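Side-chain contacts in amidase (Bacillus anthracis, PDB 5EWQ), which probably hydrolyses carboxamides to the acid and ammonia, as a member of the amidase family: residues N192-I197 against A471-N476; I197-S202 against N476-G481; S228-A233 against E466-A471; Q235-G240 against K506-P511; R268-A273 against A500-S505. One frame throughout, in Å; residues are numbered along the deposited sequence.

How the contacts relate
The five contacts lie on or beside the central mixed sheet of the amidase domain. Strand 466-473 serves contacts 1 and 3. Its neighbours, strands 479-485 and 239-242, carry contacts 2 and 4. Contacts 1 and 2, about 4 Å apart between centres, bind the loop 192-202 to the turn between strands 466-473 and 479-485. Contact 3 is deepest, about 9 Å from the chain centre, and packs helix 230-235 on the sheet. Contacts 4 and 5, about 10 Å apart, bring in the C-terminal tail and helix 491-503. Along the chain contacts 1 and 2 cross, contact 3 nests inside both, and contact 5 nests inside contact 4. Sequence-distant parts thus close one domain.

Contact 1 of 5, residues N192-I197 against A471-N476; sequences NPYGPI and AGYDNN
Tyr194 and Tyr473 meet where a loop of the amidase fold, turned by a type I beta turn from Asn192 to Gly195, faces the end of strand 466-473. The two side chains cross at about a right angle. The rings meet obliquely, with their planes 41° and their centroids 5.5 Å apart. The ring carbons Tyr194 CE1 and Tyr473 CE1 approach to 3.7 Å. Tyr473 OH comes obliquely to the Tyr194 ring, 3.6 Å from Tyr194 CE1. The hydroxyl oxygens, Tyr194 OH and Tyr473 OH, lie 3.4 Å apart.

Both hydroxyls grip one residue of the C-terminal tail, Tyr194 OH bonding to Lys509 O and Tyr473 OH to Lys509 N, while Tyr473 OH also bonds to Ser237 OG. Pro479 of strand 479-485 packs against both rings.

The backbones themselves stay well apart, with 10.1 Å between Tyr194 CA and Tyr473 CA. The rings alone bridge the distance. In each tyrosine CG stands opposite the carbonyl carbon, on the side of the backbone N, and each ring thereby reaches toward the other segment. On the strand side, Ala471 and Gly472 both face Val480 in a classic beta bulge just before Tyr473. On the loop side, Asn192 sets the base of Tyr194 through an Asx turn: Tyr194 N donates to Asn192 OD1 over 3.0 Å, with an N-H...O angle of 165°.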
# COMPACT_ATOMS: atom_id res chain seq x y z
N ASN A 192 9.37 -10.37 5.72
CA ASN A 192 8.67 -9.67 6.78
C ASN A 192 9.64 -9.29 7.90
O ASN A 192 10.26 -10.17 8.51
CB ASN A 192 7.53 -10.54 7.33
CG ASN A 192 6.56 -9.76 8.21
OD1 ASN A 192 6.96 -8.94 9.03
ND2 ASN A 192 5.27 -10.02 8.03
N PRO A 193 9.76 -7.98 8.18
CA PRO A 193 10.70 -7.44 9.17
C PRO A 193 10.47 -7.96 10.59
O PRO A 193 11.36 -7.84 11.43
CB PRO A 193 10.45 -5.93 9.09
CG PRO A 193 9.10 -5.78 8.49
CD PRO A 193 8.98 -6.92 7.52
N TYR A 194 9.29 -8.52 10.85
CA TYR A 194 8.98 -9.05 12.17
C TYR A 194 9.38 -10.51 12.31
O TYR A 194 9.28 -11.10 13.39
CB TYR A 194 7.50 -8.88 12.48
CG TYR A 194 7.11 -7.45 12.80
CD1 TYR A 194 7.20 -6.96 14.10
CD2 TYR A 194 6.66 -6.60 11.80
CE1 TYR A 194 6.85 -5.66 14.39
CE2 TYR A 194 6.31 -5.29 12.09
CZ TYR A 194 6.41 -4.83 13.39
OH TYR A 194 6.06 -3.53 13.68
N GLY A 195 9.84 -11.10 11.21
CA GLY A 195 10.27 -12.49 11.20
C GLY A 195 10.39 -13.05 9.80
O GLY A 195 9.46 -13.69 9.30
N PRO A 196 11.55 -12.82 9.16
CA PRO A 196 11.83 -13.30 7.80
C PRO A 196 11.62 -14.80 7.66
O PRO A 196 11.90 -15.54 8.60
CB PRO A 196 13.30 -12.93 7.60
CG PRO A 196 13.53 -11.78 8.52
CD PRO A 196 12.68 -12.06 9.72
N ILE A 197 11.10 -15.22 6.50
CA ILE A 197 10.78 -16.62 6.22
C ILE A 197 9.68 -17.17 7.14
O ILE A 197 8.72 -17.78 6.67
CB ILE A 197 12.03 -17.53 6.32
CG1 ILE A 197 13.13 -17.02 5.39
CG2 ILE A 197 11.67 -18.97 5.98
CD1 ILE A 197 12.75 -17.01 3.93
N ALA A 471 -3.33 -4.18 15.32
CA ALA A 471 -4.15 -4.66 16.43
C ALA A 471 -3.33 -5.45 17.45
O ALA A 471 -3.85 -5.83 18.50
CB ALA A 471 -5.29 -5.51 15.91
N GLY A 472 -2.06 -5.69 17.15
CA GLY A 472 -1.19 -6.38 18.07
C GLY A 472 -0.45 -7.56 17.46
O GLY A 472 -0.23 -7.60 16.25
N TYR A 473 -0.06 -8.50 18.30
CA TYR A 473 0.71 -9.66 17.87
C TYR A 473 0.24 -10.92 18.60
O TYR A 473 0.00 -10.89 19.81
CB TYR A 473 2.21 -9.44 18.11
CG TYR A 473 2.70 -8.09 17.64
CD1 TYR A 473 3.15 -7.91 16.33
CD2 TYR A 473 2.73 -6.99 18.49
CE1 TYR A 473 3.60 -6.68 15.89
CE2 TYR A 473 3.18 -5.76 18.06
CZ TYR A 473 3.62 -5.61 16.76
OH TYR A 473 4.07 -4.38 16.33
N ASP A 474 0.12 -12.02 17.87
CA ASP A 474 -0.36 -13.27 18.46
C ASP A 474 0.70 -13.90 19.36
O ASP A 474 1.72 -13.29 19.65
CB ASP A 474 -0.77 -14.26 17.36
CG ASP A 474 0.39 -14.67 16.47
OD1 ASP A 474 1.44 -13.99 16.50
OD2 ASP A 474 0.25 -15.68 15.74
N ASN A 475 0.44 -15.13 19.80
CA ASN A 475 1.33 -15.81 20.73
C ASN A 475 2.69 -16.15 20.12
O ASN A 475 3.67 -16.36 20.83
CB ASN A 475 0.67 -17.09 21.25
CG ASN A 475 -0.62 -16.82 22.01
OD1 ASN A 475 -0.80 -15.75 22.58
ND2 ASN A 475 -1.52 -17.80 22.01
N ASN A 476 2.74 -16.20 18.79
CA ASN A 476 3.99 -16.49 18.09
C ASN A 476 4.72 -15.23 17.67
O ASN A 476 5.86 -15.29 17.19
CB ASN A 476 3.71 -17.37 16.87
CG ASN A 476 3.37 -18.80 17.24
OD1 ASN A 476 3.90 -19.34 18.21
ND2 ASN A 476 2.47 -19.41 16.48

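Contact 2 of 5, residues I197-S202 against N476-G481; sequences IMFDTS and NGEPVG
The backbones of Phe199 and Glu478 pass 6.6 Å apart at their CA atoms, and no hydrogen bond links the two segments. Phe199 bridges them. One face of its ring receives the Glu478 side chain in a CH-pi contact. Glu478 CB lies 3.8 Å from the Phe199 ring centroid, 19° off the ring normal. The glutamate then runs on beside the ring, in the opposite sense to the phenylalanine. Its CG is trans to the backbone N (chi1 -176°), and the extended chain brings Glu478 OE1 to 3.6 Å from Phe199 CD1. The carboxylate plane is 26° from that of the ring. The opposite ring face is met near its rim by CB of the preceding selenomethionine, Met198.

The ring edge points at backbone. Asn476 O sits close to the ring plane, 3.5 Å from Phe199 CZ. Gly477 O approaches obliquely, 3.6 Å from Phe199 CE2. On another flank Pro479 CD touches Phe199 CD2 at 4.1 Å.

Beyond the ring, Glu478 OE2 takes a hydrogen bond from Gln235 NE2. Ser202 packs on helix 230-235. The ring packs the loop between strand 188-189 and helix 206-213 against the turn that leads into strand 479-485, which lies beside strand 466-473 in the sheet.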
# COMPACT_ATOMS: atom_id res chain seq x y z
N ILE A 197 11.10 -15.22 6.50
CA ILE A 197 10.78 -16.62 6.22
C ILE A 197 9.68 -17.17 7.14
O ILE A 197 8.72 -17.78 6.67
CB ILE A 197 12.03 -17.53 6.32
CG1 ILE A 197 13.13 -17.02 5.39
CG2 ILE A 197 11.67 -18.97 5.98
CD1 ILE A 197 12.75 -17.01 3.93
N MSE A 198 9.84 -16.96 8.44
CA MSE A 198 8.87 -17.41 9.43
C MSE A 198 7.48 -16.84 9.16
O MSE A 198 6.49 -17.58 9.15
CB MSE A 198 9.33 -17.01 10.84
CG MSE A 198 8.58 -17.71 11.96
SE MSE A 198 8.96 -16.91 13.70
CE MSE A 198 10.88 -16.66 13.51
N PHE A 199 7.41 -15.53 8.95
CA PHE A 199 6.14 -14.87 8.68
C PHE A 199 6.05 -14.41 7.23
O PHE A 199 6.99 -13.80 6.71
CB PHE A 199 5.96 -13.67 9.62
CG PHE A 199 6.02 -14.01 11.08
CD1 PHE A 199 5.54 -15.23 11.53
CD2 PHE A 199 6.55 -13.12 11.99
CE1 PHE A 199 5.60 -15.56 12.88
CE2 PHE A 199 6.60 -13.44 13.34
CZ PHE A 199 6.13 -14.66 13.78
N ASP A 200 4.93 -14.69 6.59
CA ASP A 200 4.69 -14.19 5.24
C ASP A 200 4.55 -12.68 5.27
O ASP A 200 4.30 -12.09 6.32
CB ASP A 200 3.43 -14.83 4.63
CG ASP A 200 3.76 -15.98 3.69
OD1 ASP A 200 4.04 -15.70 2.50
OD2 ASP A 200 3.73 -17.14 4.13
N THR A 201 4.71 -12.05 4.11
CA THR A 201 4.60 -10.60 4.01
C THR A 201 3.20 -10.19 3.57
O THR A 201 2.83 -9.02 3.69
CB THR A 201 5.61 -10.02 3.01
OG1 THR A 201 5.37 -10.58 1.71
CG2 THR A 201 7.02 -10.34 3.44
N SER A 202 2.45 -11.16 3.05
CA SER A 202 1.18 -10.92 2.37
C SER A 202 1.41 -10.04 1.14
O SER A 202 2.55 -9.67 0.84
CB SER A 202 0.15 -10.29 3.31
OG SER A 202 -1.06 -10.02 2.62
N ASN A 476 2.74 -16.20 18.79
CA ASN A 476 3.99 -16.49 18.09
C ASN A 476 4.72 -15.23 17.67
O ASN A 476 5.86 -15.29 17.19
CB ASN A 476 3.71 -17.37 16.87
CG ASN A 476 3.37 -18.80 17.24
OD1 ASN A 476 3.90 -19.34 18.21
ND2 ASN A 476 2.47 -19.41 16.48
N GLY A 477 4.08 -14.08 17.83
CA GLY A 477 4.68 -12.81 17.50
C GLY A 477 4.33 -12.34 16.10
O GLY A 477 4.80 -11.29 15.65
N GLU A 478 3.50 -13.11 15.41
CA GLU A 478 3.06 -12.75 14.07
C GLU A 478 2.05 -11.61 14.14
O GLU A 478 1.05 -11.70 14.85
CB GLU A 478 2.45 -13.95 13.35
CG GLU A 478 2.05 -13.68 11.91
CD GLU A 478 1.82 -14.95 11.12
OE1 GLU A 478 2.02 -16.05 11.68
OE2 GLU A 478 1.44 -14.85 9.93
N PRO A 479 2.32 -10.52 13.40
CA PRO A 479 1.49 -9.31 13.40
C PRO A 479 0.04 -9.57 12.99
O PRO A 479 -0.23 -10.28 12.03
CB PRO A 479 2.18 -8.42 12.36
CG PRO A 479 3.59 -8.89 12.35
CD PRO A 479 3.51 -10.37 12.55
N VAL A 480 -0.89 -8.98 13.75
CA VAL A 480 -2.31 -9.05 13.43
C VAL A 480 -2.90 -7.65 13.43
O VAL A 480 -2.77 -6.91 14.41
CB VAL A 480 -3.08 -9.94 14.43
CG1 VAL A 480 -4.58 -9.77 14.25
CG2 VAL A 480 -2.67 -11.39 14.28
N GLY A 481 -3.55 -7.28 12.33
CA GLY A 481 -4.12 -5.95 12.21
C GLY A 481 -5.63 -5.94 12.25
O GLY A 481 -6.28 -6.96 12.00

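Contact 3 of 5, residues S228-A233 against E466-A471; sequences SIVAPA and ELAVPA
Helix-on-sheet packing in the core of the amidase fold joins Val230 and Ala233 of helix 230-235 to Glu466 and Ala468 of strand 466-473. The nearest CA atoms, Val230 CA and Ala468 CA, are 5.3 Å apart. Ala468 CB points at the helix and touches it twice. It is 4.0 Å from Val230 CB and 4.0 Å from Ala233 CB, about one helical turn further on. The carbonyl oxygen of Val230 also lies near it.

Val230 reaches the strand at a second place, where its CG1 faces Glu466. That methyl is 3.8 Å from Glu466 CB and 3.7 Å from Glu466 OE1. The valine and glutamate side chains cross at about a right angle. Val483 of the adjacent strand 479-485 packs on both Val230 and Ala468, and on the sheet's other side Val469 meets Tyr501 of helix 491-503.

The strand spends its backbone bonds on neighbouring strands, Ala468 with Gly240 and Val469 with Ala482. No hydrogen bond crosses to the helix, so the contact rests on van der Waals touch of methyls with Ala468 CB and the Glu466 chain. Glu466 OE1 also lies close to the carboxylate of Glu224, and the two acids may shift each other's ionisation.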
# COMPACT_ATOMS: atom_id res chain seq x y z
N SER A 228 -5.00 -6.01 -1.35
CA SER A 228 -3.57 -5.86 -1.62
C SER A 228 -2.91 -4.74 -0.82
O SER A 228 -1.70 -4.56 -0.88
CB SER A 228 -3.33 -5.64 -3.11
OG SER A 228 -3.48 -6.84 -3.84
N ILE A 229 -3.70 -3.98 -0.06
CA ILE A 229 -3.15 -2.93 0.79
C ILE A 229 -3.34 -3.25 2.27
O ILE A 229 -2.39 -3.20 3.05
CB ILE A 229 -3.79 -1.55 0.48
CG1 ILE A 229 -3.21 -0.98 -0.82
CG2 ILE A 229 -3.53 -0.58 1.62
CD1 ILE A 229 -3.79 0.36 -1.20
N VAL A 230 -4.57 -3.58 2.65
CA VAL A 230 -4.89 -3.80 4.06
C VAL A 230 -4.32 -5.10 4.61
O VAL A 230 -4.10 -5.22 5.82
CB VAL A 230 -6.42 -3.79 4.28
CG1 VAL A 230 -6.99 -2.43 3.94
CG2 VAL A 230 -7.10 -4.88 3.46
N ALA A 231 -4.08 -6.08 3.74
CA ALA A 231 -3.54 -7.36 4.18
C ALA A 231 -2.03 -7.31 4.48
O ALA A 231 -1.60 -7.79 5.53
CB ALA A 231 -3.84 -8.45 3.15
N PRO A 232 -1.22 -6.73 3.57
CA PRO A 232 0.19 -6.63 3.97
C PRO A 232 0.41 -5.60 5.08
O PRO A 232 1.38 -5.70 5.82
CB PRO A 232 0.89 -6.19 2.68
CG PRO A 232 -0.16 -5.49 1.90
CD PRO A 232 -1.43 -6.23 2.20
N ALA A 233 -0.50 -4.64 5.19
CA ALA A 233 -0.44 -3.65 6.25
C ALA A 233 -0.69 -4.30 7.61
O ALA A 233 -0.07 -3.95 8.61
CB ALA A 233 -1.44 -2.53 6.01
N GLU A 466 -11.43 1.23 3.17
CA GLU A 466 -10.91 0.29 4.16
C GLU A 466 -9.69 0.89 4.86
O GLU A 466 -8.83 1.47 4.22
CB GLU A 466 -10.53 -1.04 3.51
CG GLU A 466 -11.65 -1.70 2.73
CD GLU A 466 -11.13 -2.77 1.79
OE1 GLU A 466 -9.89 -2.91 1.68
OE2 GLU A 466 -11.95 -3.47 1.17
N LEU A 467 -9.63 0.73 6.18
CA LEU A 467 -8.51 1.26 6.95
C LEU A 467 -7.92 0.21 7.89
O LEU A 467 -8.59 -0.26 8.81
CB LEU A 467 -8.94 2.49 7.75
CG LEU A 467 -7.83 3.19 8.54
CD1 LEU A 467 -6.73 3.68 7.61
CD2 LEU A 467 -8.39 4.33 9.37
N ALA A 468 -6.66 -0.14 7.66
CA ALA A 468 -5.97 -1.14 8.48
C ALA A 468 -5.18 -0.48 9.61
O ALA A 468 -4.40 0.44 9.37
CB ALA A 468 -5.06 -1.99 7.61
N VAL A 469 -5.39 -0.96 10.83
CA VAL A 469 -4.70 -0.44 12.00
C VAL A 469 -4.12 -1.60 12.82
O VAL A 469 -4.83 -2.56 13.11
CB VAL A 469 -5.64 0.41 12.89
CG1 VAL A 469 -4.92 0.91 14.13
CG2 VAL A 469 -6.21 1.58 12.10
N PRO A 470 -2.83 -1.50 13.19
CA PRO A 470 -2.15 -2.53 13.99
C PRO A 470 -2.92 -2.92 15.25
O PRO A 470 -3.14 -2.09 16.13
CB PRO A 470 -0.82 -1.85 14.36
CG PRO A 470 -0.57 -0.91 13.24
CD PRO A 470 -1.92 -0.41 12.80
N ALA A 471 -3.33 -4.18 15.32
CA ALA A 471 -4.15 -4.66 16.43
C ALA A 471 -3.33 -5.45 17.45
O ALA A 471 -3.85 -5.83 18.50
CB ALA A 471 -5.29 -5.51 15.91

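Contact 4 of 5, residues Q235-G240 against K506-P511; sequences QQSVVG and KNRKPP
Ser237 and Arg508 make the main touch, and it is one of van der Waals packing. The stem of the arginine lies across the serine. Arg508 CG packs against both oxygens of Ser237, 3.2 Å from Ser237 OG and 3.2 Å from Ser237 O. Arg508 CD follows at 3.3 Å from Ser237 O. The CA atoms of Ser237 and Arg508 are 6.2 Å apart. The arginine chain bends at chi3 (96°), which carries the guanidinium off across the Ser237-Val238 backbone. A looser van der Waals touch joins Val238 CG1 to Arg508 NH1 at 4.2 Å, oblique to the guanidinium.

Polar groups come near without bonding across the segments. Ser237 O lies at the guanidinium edge, close to its plane, and is 3.7 Å from Arg508 NH1. The partial negative charge of this carbonyl would suit the cation.

The hydrogen bonds of these two side chains go elsewhere. Ser237 OG is bonded to Tyr473 OH, and Arg508 NH2 donates to Asn47 OD1. Asn507 ND2 reaches Pro470 O on strand 466-473, so the tail is also fastened directly to the sheet.

Ser237 has left-handed backbone angles, consistent with a sharp turn between helix 230-235 and strand 239-242. The contact is thus a helix-to-strand connection of the amidase sheet, with the extended C-terminal tail that follows helix 491-503 laid against it.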
# COMPACT_ATOMS: atom_id res chain seq x y z
N GLN A 235 -0.28 -7.56 8.14
CA GLN A 235 0.70 -8.64 8.30
C GLN A 235 2.07 -8.10 8.72
O GLN A 235 2.92 -8.86 9.18
CB GLN A 235 0.81 -9.44 7.00
CG GLN A 235 1.55 -10.76 7.13
CD GLN A 235 0.85 -11.75 8.04
OE1 GLN A 235 -0.35 -11.64 8.29
NE2 GLN A 235 1.60 -12.72 8.55
N GLN A 236 2.27 -6.80 8.56
CA GLN A 236 3.54 -6.18 8.91
C GLN A 236 3.35 -5.03 9.89
O GLN A 236 4.22 -4.17 10.03
CB GLN A 236 4.26 -5.70 7.65
CG GLN A 236 4.50 -6.80 6.63
CD GLN A 236 5.36 -6.36 5.47
OE1 GLN A 236 6.24 -5.51 5.63
NE2 GLN A 236 5.11 -6.92 4.29
N SER A 237 2.20 -5.02 10.55
CA SER A 237 1.90 -4.08 11.63
C SER A 237 2.06 -2.61 11.24
O SER A 237 2.76 -1.86 11.92
CB SER A 237 2.78 -4.39 12.85
OG SER A 237 2.40 -3.61 13.97
N VAL A 238 1.42 -2.21 10.15
CA VAL A 238 1.42 -0.81 9.74
C VAL A 238 0.02 -0.39 9.30
O VAL A 238 -0.87 -1.22 9.14
CB VAL A 238 2.42 -0.54 8.59
CG1 VAL A 238 3.85 -0.65 9.09
CG2 VAL A 238 2.17 -1.47 7.42
N VAL A 239 -0.16 0.91 9.10
CA VAL A 239 -1.46 1.45 8.70
C VAL A 239 -1.59 1.48 7.18
O VAL A 239 -0.69 1.93 6.47
CB VAL A 239 -1.67 2.88 9.26
CG1 VAL A 239 -3.00 3.45 8.79
CG2 VAL A 239 -1.60 2.86 10.78
N GLY A 240 -2.73 1.00 6.68
CA GLY A 240 -3.00 1.00 5.25
C GLY A 240 -4.44 1.37 4.94
O GLY A 240 -5.37 0.88 5.58
N LYS A 506 -2.45 1.50 21.08
CA LYS A 506 -1.01 1.52 20.82
C LYS A 506 -0.41 0.12 20.78
O LYS A 506 0.39 -0.25 21.64
CB LYS A 506 -0.28 2.36 21.88
CG LYS A 506 -0.62 3.84 21.85
CD LYS A 506 0.15 4.60 22.92
CE LYS A 506 -0.15 6.08 22.87
NZ LYS A 506 0.58 6.83 23.94
N ASN A 507 -0.81 -0.66 19.78
CA ASN A 507 -0.36 -2.04 19.66
C ASN A 507 0.95 -2.18 18.89
O ASN A 507 1.69 -3.14 19.08
CB ASN A 507 -1.43 -2.90 18.99
CG ASN A 507 -2.74 -2.90 19.76
OD1 ASN A 507 -2.88 -3.58 20.77
ND2 ASN A 507 -3.71 -2.14 19.26
N ARG A 508 1.23 -1.22 18.02
CA ARG A 508 2.38 -1.31 17.13
C ARG A 508 3.70 -1.18 17.87
O ARG A 508 3.94 -0.19 18.56
CB ARG A 508 2.30 -0.25 16.03
CG ARG A 508 3.16 -0.57 14.82
CD ARG A 508 3.36 0.65 13.93
NE ARG A 508 4.62 1.32 14.23
CZ ARG A 508 5.78 1.03 13.65
NH1 ARG A 508 5.84 0.06 12.73
NH2 ARG A 508 6.88 1.69 13.97
N LYS A 509 4.56 -2.18 17.70
CA LYS A 509 5.92 -2.13 18.22
C LYS A 509 6.92 -2.18 17.06
O LYS A 509 6.74 -2.97 16.13
CB LYS A 509 6.19 -3.28 19.19
CG LYS A 509 5.40 -3.22 20.48
CD LYS A 509 5.80 -4.36 21.41
CE LYS A 509 5.05 -4.30 22.73
NZ LYS A 509 5.46 -5.40 23.65
N PRO A 510 7.95 -1.33 17.11
CA PRO A 510 9.01 -1.33 16.10
C PRO A 510 9.71 -2.69 16.00
O PRO A 510 10.08 -3.25 17.03
CB PRO A 510 9.98 -0.25 16.59
CG PRO A 510 9.14 0.64 17.44
CD PRO A 510 8.14 -0.26 18.11
N PRO A 511 9.87 -3.21 14.78
CA PRO A 511 10.46 -4.53 14.56
C PRO A 511 11.96 -4.58 14.86
O PRO A 511 12.68 -3.62 14.57
CB PRO A 511 10.19 -4.79 13.07
CG PRO A 511 10.13 -3.43 12.47
CD PRO A 511 9.50 -2.55 13.51

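Contact 5 of 5, residues R268-A273 against A500-S505; sequences RTVKDA and AYEQQS
The carboxylate of Glu502 is the flat group that meets Thr269 and Val270. Over one face lies the methyl Val270 CG2, 3.5 Å from Glu502 CD and close to the normal of the plane. Thr269 CG2 comes to 3.4 Å from Glu502 OE2, slightly on the other side of the plane. The amide Val270 N is on the same side as the valine methyl. It donates to Glu502 OE2 over 3.1 Å with an N-H...O angle of 157°, meeting that oxygen on its syn side, 32° out of the carboxylate plane. A second, weak bond runs from Val270 N to Glu502 OE1 at 3.5 Å.

Val270 is the first residue of helix 270-280, so a side chain from helix 491-503 binds the N-terminus of another helix of the amidase domain. Thr269 holds the N-cap position but makes no capping bond itself. The start of the helix would probably stabilise the negative carboxylate. Glu502 reaches it with a chain stretched out from the first torsion on (chi1 178°).

Both helices rest on the sheet, where Val239 and Val469 each touch Val270 and Glu502. Nearby, Arg268 makes a salt bridge with Asp215.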
# COMPACT_ATOMS: atom_id res chain seq x y z
N ARG A 268 3.07 4.10 9.36
CA ARG A 268 3.05 3.47 10.67
C ARG A 268 1.90 4.04 11.50
O ARG A 268 1.35 3.36 12.36
CB ARG A 268 4.37 3.70 11.41
CG ARG A 268 5.58 3.82 10.51
CD ARG A 268 6.83 4.12 11.32
NE ARG A 268 7.98 4.41 10.46
CZ ARG A 268 8.30 5.63 10.04
NH1 ARG A 268 9.36 5.81 9.27
NH2 ARG A 268 7.56 6.67 10.40
N THR A 269 1.55 5.29 11.22
CA THR A 269 0.55 6.00 11.99
C THR A 269 -0.63 6.41 11.12
O THR A 269 -0.46 6.78 9.96
CB THR A 269 1.16 7.25 12.66
OG1 THR A 269 2.39 6.90 13.29
CG2 THR A 269 0.21 7.84 13.69
N VAL A 270 -1.83 6.34 11.69
CA VAL A 270 -3.05 6.76 11.00
C VAL A 270 -2.97 8.24 10.62
O VAL A 270 -3.46 8.65 9.57
CB VAL A 270 -4.30 6.52 11.88
CG1 VAL A 270 -5.57 6.89 11.13
CG2 VAL A 270 -4.35 5.07 12.33
N LYS A 271 -2.33 9.02 11.49
CA LYS A 271 -2.10 10.44 11.25
C LYS A 271 -1.28 10.66 9.98
O LYS A 271 -1.68 11.41 9.09
CB LYS A 271 -1.39 11.07 12.44
CG LYS A 271 -1.05 12.55 12.29
CD LYS A 271 -2.24 13.43 12.65
CE LYS A 271 -1.78 14.82 13.07
NZ LYS A 271 -2.90 15.63 13.61
N ASP A 272 -0.13 10.00 9.91
CA ASP A 272 0.77 10.13 8.77
C ASP A 272 0.14 9.62 7.48
O ASP A 272 0.43 10.13 6.40
CB ASP A 272 2.08 9.39 9.05
CG ASP A 272 2.83 9.95 10.25
OD1 ASP A 272 2.71 11.17 10.50
OD2 ASP A 272 3.54 9.18 10.93
N ALA A 273 -0.72 8.62 7.60
CA ALA A 273 -1.42 8.06 6.45
C ALA A 273 -2.38 9.09 5.85
O ALA A 273 -2.47 9.24 4.63
CB ALA A 273 -2.17 6.80 6.83
N ALA A 500 -8.61 7.14 16.68
CA ALA A 500 -9.07 6.97 18.05
C ALA A 500 -8.77 5.56 18.56
O ALA A 500 -8.40 5.38 19.72
CB ALA A 500 -10.55 7.26 18.16
N TYR A 501 -8.92 4.57 17.69
CA TYR A 501 -8.61 3.19 18.05
C TYR A 501 -7.10 2.99 18.18
O TYR A 501 -6.64 2.21 19.02
CB TYR A 501 -9.17 2.21 17.01
CG TYR A 501 -8.63 0.81 17.15
CD1 TYR A 501 -9.04 -0.02 18.19
CD2 TYR A 501 -7.70 0.31 16.25
CE1 TYR A 501 -8.55 -1.30 18.32
CE2 TYR A 501 -7.20 -0.98 16.37
CZ TYR A 501 -7.62 -1.78 17.41
OH TYR A 501 -7.13 -3.05 17.54
N GLU A 502 -6.34 3.71 17.36
CA GLU A 502 -4.89 3.60 17.37
C GLU A 502 -4.29 4.13 18.67
O GLU A 502 -3.45 3.48 19.29
CB GLU A 502 -4.29 4.35 16.18
CG GLU A 502 -2.78 4.32 16.13
CD GLU A 502 -2.21 5.29 15.11
OE1 GLU A 502 -2.67 6.45 15.07
OE2 GLU A 502 -1.32 4.88 14.34
N GLN A 503 -4.72 5.32 19.07
CA GLN A 503 -4.17 5.98 20.25
C GLN A 503 -4.66 5.34 21.55
O GLN A 503 -3.94 5.33 22.54
CB GLN A 503 -4.53 7.47 20.24
CG GLN A 503 -3.93 8.24 19.07
CD GLN A 503 -2.41 8.26 19.10
OE1 GLN A 503 -1.80 8.16 20.17
NE2 GLN A 503 -1.79 8.41 17.94
N GLN A 504 -5.88 4.82 21.53
CA GLN A 504 -6.45 4.18 22.72
C GLN A 504 -6.12 2.70 22.77
O GLN A 504 -6.89 1.90 23.29
CB GLN A 504 -7.96 4.38 22.75
N SER A 505 -4.96 2.33 22.23
CA SER A 505 -4.51 0.94 22.22
C SER A 505 -2.99 0.85 22.10
O SER A 505 -2.34 0.21 22.93
CB SER A 505 -5.18 0.17 21.09
OG SER A 505 -4.85 0.73 19.83